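Local atomic coordinates of 3-dehydroquinate dehydratase (Clostridium difficile, PDB entry 3JS3), a protein that catalyses the cis-dehydration of 3-dehydroquinate to 3-dehydroshikimate, the third step of the chorismate pathway, through an imine intermediate with an active-site lysine. Residues V24-K29 / I49-D54; F55-E60 / G92-S97; V177-E182 / T206-G211. All coordinates share one frame; numbering follows the deposited sequence.

Contact 1 (V24-K29 / I49-D54). With DHS (3-amino-4,5-dihydroxy-cyclohex-1-enecarboxylate), chain E.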
loop_
_atom_site.group_PDB
_atom_site.type_symbol
_atom_site.label_atom_id
_atom_site.label_comp_id
_atom_site.label_asym_id
_atom_site.label_seq_id
_atom_site.Cartn_x
_atom_site.Cartn_y
_atom_site.Cartn_z
ATOM N N VAL A 24 16.440 0.605 9.879
ATOM C CA VAL A 24 15.982 1.310 11.047
ATOM C C VAL A 24 17.034 2.331 11.482
ATOM O O VAL A 24 18.211 1.998 11.667
ATOM C CB VAL A 24 15.631 0.334 12.178
ATOM C CG1 VAL A 24 15.064 1.083 13.372
ATOM C CG2 VAL A 24 14.619 -0.734 11.669
ATOM N N PRO A 25 16.621 3.591 11.608
ATOM C CA PRO A 25 17.555 4.634 12.009
ATOM C C PRO A 25 17.855 4.692 13.498
ATOM O O PRO A 25 17.021 4.349 14.307
ATOM C CB PRO A 25 16.815 5.931 11.623
ATOM C CG PRO A 25 15.878 5.525 10.565
ATOM C CD PRO A 25 15.403 4.163 11.037
ATOM N N ILE A 26 19.069 5.115 13.822
ATOM C CA ILE A 26 19.474 5.409 15.192
ATOM C C ILE A 26 19.623 6.932 15.161
ATOM O O ILE A 26 20.344 7.473 14.324
ATOM C CB ILE A 26 20.751 4.676 15.596
ATOM C CG1 ILE A 26 20.422 3.197 15.793
ATOM C CG2 ILE A 26 21.324 5.246 16.882
ATOM C CD1 ILE A 26 21.607 2.345 16.146
ATOM N N ILE A 27 18.905 7.632 16.035
ATOM C CA ILE A 27 18.933 9.096 16.005
ATOM C C ILE A 27 19.262 9.759 17.347
ATOM O O ILE A 27 18.968 10.934 17.549
ATOM C CB ILE A 27 17.605 9.683 15.425
ATOM C CG1 ILE A 27 16.405 9.455 16.357
ATOM C CG2 ILE A 27 17.329 9.109 14.035
ATOM C CD1 ILE A 27 15.978 8.016 16.492
ATOM N N GLY A 28 19.915 9.025 18.240
ATOM C CA GLY A 28 20.268 9.563 19.540
ATOM C C GLY A 28 21.147 10.797 19.439
ATOM O O GLY A 28 21.913 10.961 18.488
ATOM N N LYS A 29 21.029 11.663 20.436
ATOM C CA LYS A 29 21.798 12.903 20.513
ATOM C C LYS A 29 23.109 12.696 21.276
ATOM O O LYS A 29 23.984 13.563 21.262
ATOM C CB LYS A 29 20.980 13.951 21.266
ATOM C CG LYS A 29 19.634 14.295 20.651
ATOM C CD LYS A 29 19.776 15.142 19.394
ATOM C CE LYS A 29 18.420 15.591 18.892
ATOM N NZ LYS A 29 18.523 16.467 17.692
ATOM N N ILE A 49 20.784 -1.171 9.789
ATOM C CA ILE A 49 20.625 -0.076 10.757
ATOM C C ILE A 49 21.326 1.126 10.153
ATOM O O ILE A 49 22.414 0.983 9.587
ATOM C CB ILE A 49 21.274 -0.397 12.120
ATOM C CG1 ILE A 49 20.457 -1.439 12.873
ATOM C CG2 ILE A 49 21.381 0.851 13.000
ATOM C CD1 ILE A 49 21.141 -1.937 14.161
ATOM N N GLU A 50 20.677 2.290 10.218
ATOM C CA GLU A 50 21.259 3.546 9.740
ATOM C C GLU A 50 21.611 4.422 10.924
ATOM O O GLU A 50 20.754 4.698 11.775
ATOM C CB GLU A 50 20.276 4.351 8.874
ATOM C CG GLU A 50 20.814 5.757 8.449
ATOM C CD GLU A 50 19.811 6.610 7.601
ATOM O OE1 GLU A 50 18.620 6.681 7.932
ATOM O OE2 GLU A 50 20.239 7.272 6.652
ATOM N N TRP A 51 22.859 4.858 11.005
ATOM C CA TRP A 51 23.204 5.793 12.053
ATOM C C TRP A 51 23.104 7.210 11.483
ATOM O O TRP A 51 23.910 7.636 10.645
ATOM C CB TRP A 51 24.560 5.482 12.695
ATOM C CG TRP A 51 24.933 6.457 13.768
ATOM C CD1 TRP A 51 24.084 7.144 14.563
ATOM C CD2 TRP A 51 26.254 6.788 14.214
ATOM N NE1 TRP A 51 24.781 7.932 15.432
ATOM C CE2 TRP A 51 26.117 7.722 15.253
ATOM C CE3 TRP A 51 27.535 6.393 13.827
ATOM C CZ2 TRP A 51 27.212 8.280 15.910
ATOM C CZ3 TRP A 51 28.634 6.950 14.476
ATOM C CH2 TRP A 51 28.462 7.888 15.503
ATOM N N ARG A 52 22.047 7.908 11.887
ATOM C CA ARG A 52 21.840 9.291 11.488
ATOM C C ARG A 52 22.698 10.163 12.404
ATOM O O ARG A 52 22.219 10.797 13.334
ATOM C CB ARG A 52 20.360 9.659 11.540
ATOM C CG ARG A 52 19.579 9.230 10.323
ATOM C CD ARG A 52 19.970 10.058 9.131
ATOM N NE ARG A 52 19.746 11.474 9.438
ATOM C CZ ARG A 52 18.559 12.083 9.349
ATOM N NH1 ARG A 52 17.474 11.421 8.950
ATOM N NH2 ARG A 52 18.453 13.355 9.643
ATOM N N VAL A 53 23.983 10.187 12.103
ATOM C CA VAL A 53 24.956 10.921 12.895
ATOM C C VAL A 53 24.704 12.429 13.007
ATOM O O VAL A 53 25.184 13.063 13.948
ATOM C CB VAL A 53 26.394 10.650 12.384
ATOM C CG1 VAL A 53 26.602 11.261 11.004
ATOM C CG2 VAL A 53 27.414 11.186 13.385
ATOM N N ASP A 54 23.947 13.015 12.076
ATOM C CA ASP A 54 23.645 14.440 12.165
ATOM C C ASP A 54 22.962 14.774 13.477
ATOM O O ASP A 54 22.956 15.937 13.874
ATOM C CB ASP A 54 22.807 14.983 10.989
ATOM C CG ASP A 54 21.585 14.120 10.655
ATOM O OD1 ASP A 54 21.781 12.997 10.181
ATOM O OD2 ASP A 54 20.430 14.580 10.770
HETATM C C1 DHS E . 14.552 8.431 4.912
HETATM C C3 DHS E . 16.877 8.425 3.959
HETATM C C4 DHS E . 17.419 8.260 5.391
HETATM C C5 DHS E . 16.495 8.863 6.438
HETATM C C6 DHS E . 15.103 8.267 6.292
HETATM C C7 DHS E . 13.091 8.373 4.779
HETATM C C2 DHS E . 15.365 8.560 3.855
HETATM O O2 DHS E . 18.692 8.897 5.441
HETATM O O3 DHS E . 16.880 8.570 7.786
HETATM O O4 DHS E . 12.484 8.998 3.867
HETATM O O5 DHS E . 12.459 7.700 5.623
HETATM O O HOH W 1 22.937 9.846 16.243
#
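Ile49 and Ile26 meet on the outer, helix-facing side of two parallel strands, where CG2 of Ile49 presses on CD1 of Ile26 at 3.5 Å, a little tighter than usual. Branched aliphatic residues suit this side, since Ile34 and Leu41 of helix 31-41 and Leu72 of helix 62-76 cover it. Glu50 then pairs with Pro25: its N donates to Val24 O (2.9 Å) and its O accepts from Ile26 N (2.7 Å). Pro25, whose N faces away from this strand, loses nothing here by lacking an N-H, and its CA makes a C-H...O contact with Glu50 O. With CG anti to the backbone N (chi1 175°), the extended Glu50 side chain carries its carboxylate to the bound 3-amino-4,5-dihydroxy-cyclohex-1-enecarboxylate, OE1 taking the O3 hydroxyl at 2.6 Å and OE2 the O2 hydroxyl at 2.5 Å. The pair belongs to the first beta-alpha-beta unit of the TIM barrel: strand 21-26, helix 31-41, strand 48-52. Trp51 returns to the Ile26 side. Ile26 O lies at the indole edge, near CD1, while a water joins NE1 to Gly28 O and Arg52 O. The N of Arg52 donates to Ile26 O, and its CB rests on Ile27 CG2. Bends at chi2 and chi3 bring NH1 to ligand O3 at 3.1 Å. Asp54 grips the same guanidinium side-on, in its plane: OD1 takes NE and OD2 takes NH2, each at 2.6 Å through a syn lone pair, which fixes the group's rotation.

Contact 2 (F55-E60 / G92-S97)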
loop_
_atom_site.group_PDB
_atom_site.type_symbol
_atom_site.label_atom_id
_atom_site.label_comp_id
_atom_site.label_asym_id
_atom_site.label_seq_id
_atom_site.Cartn_x
_atom_site.Cartn_y
_atom_site.Cartn_z
ATOM N N PHE A 55 22.369 13.787 14.147
ATOM C CA PHE A 55 21.728 14.049 15.447
ATOM C C PHE A 55 22.716 14.056 16.623
ATOM O O PHE A 55 22.460 14.681 17.643
ATOM C CB PHE A 55 20.597 13.051 15.725
ATOM C CG PHE A 55 19.339 13.324 14.949
ATOM C CD1 PHE A 55 18.455 14.288 15.381
ATOM C CD2 PHE A 55 19.033 12.602 13.800
ATOM C CE1 PHE A 55 17.290 14.554 14.683
ATOM C CE2 PHE A 55 17.869 12.859 13.094
ATOM C CZ PHE A 55 16.993 13.839 13.542
ATOM N N PHE A 56 23.837 13.363 16.466
ATOM C CA PHE A 56 24.842 13.248 17.511
ATOM C C PHE A 56 25.418 14.609 17.864
ATOM O O PHE A 56 26.007 15.271 17.022
ATOM C CB PHE A 56 25.935 12.280 17.058
ATOM C CG PHE A 56 26.969 11.983 18.113
ATOM C CD1 PHE A 56 26.592 11.455 19.335
ATOM C CD2 PHE A 56 28.313 12.167 17.855
ATOM C CE1 PHE A 56 27.543 11.158 20.307
ATOM C CE2 PHE A 56 29.264 11.856 18.801
ATOM C CZ PHE A 56 28.875 11.351 20.034
ATOM N N GLU A 57 25.259 15.027 19.116
ATOM C CA GLU A 57 25.710 16.367 19.538
ATOM C C GLU A 57 27.198 16.688 19.324
ATOM O O GLU A 57 27.513 17.777 18.828
ATOM C CB GLU A 57 25.220 16.705 20.957
ATOM C CG GLU A 57 23.698 16.881 20.979
ATOM C CD GLU A 57 23.129 17.294 22.323
ATOM O OE1 GLU A 57 21.908 17.583 22.364
ATOM O OE2 GLU A 57 23.884 17.332 23.322
ATOM N N ASN A 58 28.107 15.767 19.652
ATOM C CA ASN A 58 29.522 16.032 19.416
ATOM C C ASN A 58 29.973 15.572 18.047
ATOM O O ASN A 58 31.096 15.105 17.898
ATOM C CB ASN A 58 30.404 15.382 20.502
ATOM C CG ASN A 58 30.184 15.986 21.866
ATOM O OD1 ASN A 58 29.203 16.697 22.093
ATOM N ND2 ASN A 58 31.100 15.713 22.791
ATOM N N VAL A 59 29.131 15.748 17.037
ATOM C CA VAL A 59 29.449 15.266 15.690
ATOM C C VAL A 59 30.658 15.959 15.041
ATOM O O VAL A 59 31.290 15.379 14.158
ATOM C CB VAL A 59 28.200 15.236 14.756
ATOM C CG1 VAL A 59 27.547 16.574 14.684
ATOM C CG2 VAL A 59 28.576 14.708 13.350
ATOM N N GLU A 60 31.013 17.162 15.484
ATOM C CA GLU A 60 32.200 17.840 14.932
ATOM C C GLU A 60 33.528 17.254 15.476
ATOM O O GLU A 60 34.600 17.540 14.955
ATOM C CB GLU A 60 32.163 19.364 15.193
ATOM C CG GLU A 60 31.077 20.103 14.425
ATOM C CD GLU A 60 31.188 21.615 14.550
ATOM O OE1 GLU A 60 30.141 22.268 14.635
ATOM O OE2 GLU A 60 32.323 22.156 14.598
ATOM N N GLY A 92 18.500 17.979 7.483
ATOM C CA GLY A 92 19.327 17.868 8.678
ATOM C C GLY A 92 19.108 19.069 9.580
ATOM O O GLY A 92 18.472 20.020 9.180
ATOM N N GLU A 93 19.642 19.014 10.802
ATOM C CA GLU A 93 19.513 20.119 11.779
ATOM C C GLU A 93 20.887 20.720 12.131
ATOM O O GLU A 93 20.984 21.888 12.543
ATOM C CB GLU A 93 18.819 19.621 13.057
ATOM C CG GLU A 93 18.443 20.721 14.074
ATOM C CD GLU A 93 17.324 21.629 13.585
ATOM O OE1 GLU A 93 17.294 22.822 13.989
ATOM O OE2 GLU A 93 16.488 21.149 12.790
ATOM N N LYS A 94 21.941 19.920 11.990
ATOM C CA LYS A 94 23.292 20.394 12.253
ATOM C C LYS A 94 23.974 20.870 10.990
ATOM O O LYS A 94 24.037 20.170 9.987
ATOM C CB LYS A 94 24.152 19.328 12.935
ATOM C CG LYS A 94 23.684 19.015 14.336
ATOM C CD LYS A 94 24.654 18.132 15.106
ATOM C CE LYS A 94 24.019 17.712 16.422
ATOM N NZ LYS A 94 23.440 18.883 17.172
ATOM N N LEU A 95 24.487 22.085 11.075
ATOM C CA LEU A 95 25.193 22.723 9.996
ATOM C C LEU A 95 26.686 22.420 10.163
ATOM O O LEU A 95 27.220 22.495 11.266
ATOM C CB LEU A 95 24.915 24.228 10.073
ATOM C CG LEU A 95 25.573 25.182 9.085
ATOM C CD1 LEU A 95 24.988 26.598 9.290
ATOM C CD2 LEU A 95 27.103 25.188 9.255
ATOM N N ILE A 96 27.342 22.041 9.072
ATOM C CA ILE A 96 28.772 21.770 9.089
ATOM C C ILE A 96 29.383 22.119 7.752
ATOM O O ILE A 96 28.699 22.240 6.738
ATOM C CB ILE A 96 29.145 20.273 9.400
ATOM C CG1 ILE A 96 28.685 19.323 8.283
ATOM C CG2 ILE A 96 28.592 19.834 10.748
ATOM C CD1 ILE A 96 29.164 17.870 8.480
ATOM N N SER A 97 30.694 22.261 7.772
ATOM C CA SER A 97 31.458 22.552 6.590
ATOM C C SER A 97 31.366 21.437 5.567
ATOM O O SER A 97 31.109 20.286 5.910
ATOM C CB SER A 97 32.922 22.674 6.968
ATOM O OG SER A 97 33.725 22.567 5.811
#
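This is a side-chain-to-backbone packing contact between two loops at the end of the barrel where the strands have their C-terminal ends, one leading from strand 48-52 into helix 62-76, the other from strand 81-84 into helix 98-110. Lys94 carries it. Its CG stands anti to the carbonyl carbon (chi1 -67°), and the extended chain carries CE to the backbone of 55-60, 3.2 Å from Phe56 O, 3.6 Å from Phe55 O and 3.8 Å from the CA of Glu57; the bend at chi4 then turns only NZ, which lies near that CA. Phe56 opens a type I turn that ends at Val59, and the turn brings Val59 back over the lysine: the two side chains run past each other in opposite directions, with CG1 of Val59 against CD of Lys94. A long, flexible methylene chain suits this passage between a valine and carbonyl oxygens. Farther along, CG of Glu60 rests loosely on CG2 of Ile96, at 4.4 Å, and Ile96 also packs on Phe85 and Tyr101. No hydrogen bond joins 55-60 to 92-97. The Glu57 carboxylate, modelled in two positions, leaves any attraction to Lys94 doubtful, while the CE methylene, likely polarised by the neighbouring ammonium, faces the two carbonyl oxygens.

Contact 3 (V177-E182 / T206-G211). With DHS (3-amino-4,5-dihydroxy-cyclohex-1-enecarboxylate), chain E.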
loop_
_atom_site.group_PDB
_atom_site.type_symbol
_atom_site.label_atom_id
_atom_site.label_comp_id
_atom_site.label_asym_id
_atom_site.label_seq_id
_atom_site.Cartn_x
_atom_site.Cartn_y
_atom_site.Cartn_z
ATOM N N VAL A 177 10.842 12.341 -2.181
ATOM C CA VAL A 177 10.115 13.527 -2.653
ATOM C C VAL A 177 8.874 13.775 -1.800
ATOM O O VAL A 177 8.427 12.881 -1.086
ATOM C CB VAL A 177 9.716 13.382 -4.130
ATOM C CG1 VAL A 177 10.962 13.323 -5.015
ATOM C CG2 VAL A 177 8.867 12.158 -4.324
ATOM N N MET A 178 8.333 14.989 -1.874
ATOM C CA MET A 178 7.161 15.373 -1.089
ATOM C C MET A 178 5.953 15.606 -1.998
ATOM O O MET A 178 6.020 16.385 -2.980
ATOM C CB MET A 178 7.448 16.656 -0.289
ATOM C CG MET A 178 6.324 17.075 0.668
ATOM S SD MET A 178 6.159 16.008 2.124
ATOM C CE MET A 178 7.617 16.473 3.052
ATOM N N PRO A 179 4.841 14.912 -1.697
ATOM C CA PRO A 179 3.662 15.126 -2.506
ATOM C C PRO A 179 2.857 16.281 -1.978
ATOM O O PRO A 179 2.845 16.548 -0.775
ATOM C CB PRO A 179 2.880 13.814 -2.341
ATOM C CG PRO A 179 3.239 13.353 -0.954
ATOM C CD PRO A 179 4.662 13.804 -0.733
ATOM N N GLN A 180 2.214 16.977 -2.894
ATOM C CA GLN A 180 1.341 18.079 -2.573
ATOM C C GLN A 180 -0.069 17.612 -2.874
ATOM O O GLN A 180 -1.040 18.330 -2.597
ATOM C CB GLN A 180 1.697 19.241 -3.473
ATOM C CG GLN A 180 3.113 19.731 -3.293
ATOM C CD GLN A 180 3.748 20.086 -4.626
ATOM O OE1 GLN A 180 3.751 21.252 -5.040
ATOM N NE2 GLN A 180 4.230 19.040 -5.350
ATOM N N ASN A 181 -0.163 16.421 -3.482
ATOM C CA ASN A 181 -1.438 15.792 -3.832
ATOM C C ASN A 181 -1.261 14.291 -4.071
ATOM O O ASN A 181 -0.118 13.776 -4.152
ATOM C CB ASN A 181 -2.116 16.493 -5.027
ATOM C CG ASN A 181 -1.259 16.490 -6.285
ATOM O OD1 ASN A 181 -0.555 15.541 -6.574
ATOM N ND2 ASN A 181 -1.351 17.543 -7.044
ATOM N N GLU A 182 -2.385 13.593 -4.178
ATOM C CA GLU A 182 -2.377 12.139 -4.321
ATOM C C GLU A 182 -1.691 11.685 -5.596
ATOM O O GLU A 182 -0.934 10.730 -5.587
ATOM C CB GLU A 182 -3.797 11.563 -4.203
ATOM C CG GLU A 182 -4.477 11.842 -2.846
ATOM C CD GLU A 182 -5.044 13.258 -2.726
ATOM O OE1 GLU A 182 -5.211 13.925 -3.770
ATOM O OE2 GLU A 182 -5.362 13.689 -1.596
ATOM N N THR A 206 13.439 4.555 -3.277
ATOM C CA THR A 206 12.604 5.723 -3.494
ATOM C C THR A 206 11.485 5.773 -2.478
ATOM O O THR A 206 11.020 4.757 -2.003
ATOM C CB THR A 206 11.904 5.701 -4.861
ATOM O OG1 THR A 206 10.868 4.712 -4.846
ATOM C CG2 THR A 206 12.894 5.456 -6.015
ATOM N N MET A 207 11.051 6.976 -2.160
ATOM C CA MET A 207 9.940 7.164 -1.269
ATOM C C MET A 207 9.225 8.490 -1.513
ATOM O O MET A 207 9.840 9.509 -1.909
ATOM C CB MET A 207 10.367 7.114 0.192
ATOM C CG MET A 207 11.542 8.023 0.557
ATOM S SD MET A 207 13.156 7.267 0.263
ATOM C CE MET A 207 13.203 6.114 1.611
ATOM N N SER A 208 7.922 8.460 -1.253
ATOM C CA SER A 208 7.080 9.648 -1.295
ATOM C C SER A 208 6.844 9.886 0.193
ATOM O O SER A 208 6.321 9.006 0.901
ATOM C CB SER A 208 5.790 9.362 -2.041
ATOM O OG SER A 208 4.963 10.510 -2.152
ATOM N N MET A 209 7.285 11.044 0.674
ATOM C CA MET A 209 7.173 11.415 2.083
ATOM C C MET A 209 5.767 11.803 2.584
ATOM O O MET A 209 4.829 12.003 1.807
ATOM C CB MET A 209 8.174 12.543 2.392
ATOM C CG MET A 209 9.661 12.096 2.308
ATOM S SD MET A 209 10.869 13.407 2.708
ATOM C CE MET A 209 10.707 14.493 1.301
ATOM N N SER A 210 5.666 11.896 3.911
ATOM C CA SER A 210 4.459 12.240 4.657
ATOM C C SER A 210 3.424 11.132 4.642
ATOM O O SER A 210 3.549 10.143 3.900
ATOM C CB SER A 210 3.805 13.532 4.131
ATOM O OG SER A 210 3.108 13.271 2.935
ATOM N N GLY A 211 2.379 11.324 5.453
ATOM C CA GLY A 211 1.279 10.374 5.568
ATOM C C GLY A 211 0.637 10.033 4.233
ATOM O O GLY A 211 0.270 8.880 3.980
HETATM C C1 DHS E . 14.552 8.431 4.912
HETATM C C3 DHS E . 16.877 8.425 3.959
HETATM C C4 DHS E . 17.419 8.260 5.391
HETATM C C5 DHS E . 16.495 8.863 6.438
HETATM C C6 DHS E . 15.103 8.267 6.292
HETATM C C7 DHS E . 13.091 8.373 4.779
HETATM C C2 DHS E . 15.365 8.560 3.855
HETATM O O2 DHS E . 18.692 8.897 5.441
HETATM O O3 DHS E . 16.880 8.570 7.786
HETATM O O4 DHS E . 12.484 8.998 3.867
HETATM O O5 DHS E . 12.459 7.700 5.623
#
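Pro179 sits where the next strand N-H would reach for Met209 O, and, having none to give, brings its ring carbon CD to within 3.1 Å of that oxygen. Up to this point the pairing is regular and parallel: Val177 N donates to Met207 O at 3.0 Å, and Met209 N to Val177 O at 2.8 Å with a nearly straight N-H...O angle of 178°. The missing N-H is consistent with the pairing ending here. The proline ring also covers Ser208, whose OG is 3.5 Å from Pro179 CG; a small side chain fits under the ring, beside Val185 of helix 182-199. The bend at chi2 sets SD of Met178 beside Met209, 4.0 Å from its CB and as far from Ser210 CB, and the bend at chi3 places CE against Met209 too, the two side chains crossing at about a right angle. Flexible thioethers can fill such an irregular seam. Ser210 has a positive phi, 71°, as the chain turns away after the strand. Beyond the proline, Glu182 reaches Lys197 of the second subunit in a salt bridge. The Met207 side chain extends to the ligand, with CG 3.6 Å from its carboxylate oxygen O4, and lies near Lys174, the Schiff-base lysine: the catalytic mouth of a TIM barrel, at the C-terminal ends of its parallel strands.

In the fold
From the N terminus the three contacts follow in series, none nested in or crossing another. Contact 1 closes the excursion through helix 31-41 and joins the first two barrel strands. Contact 2 opens at once, at Phe55, and spans helix 62-76 and strand 81-84 to tie the loops that follow the second and third strands. These two touch: Lys29 O and Glu57 N probably form a hydrogen bond, and Lys94 also packs on Asp54 O. Contact 3 comes much later, closing the loop through helix 182-199 between strands 172-177 and 205-208. Its centre lies about 22 Å from that of contact 1, yet both touch the same ligand, from different parts of the barrel wall.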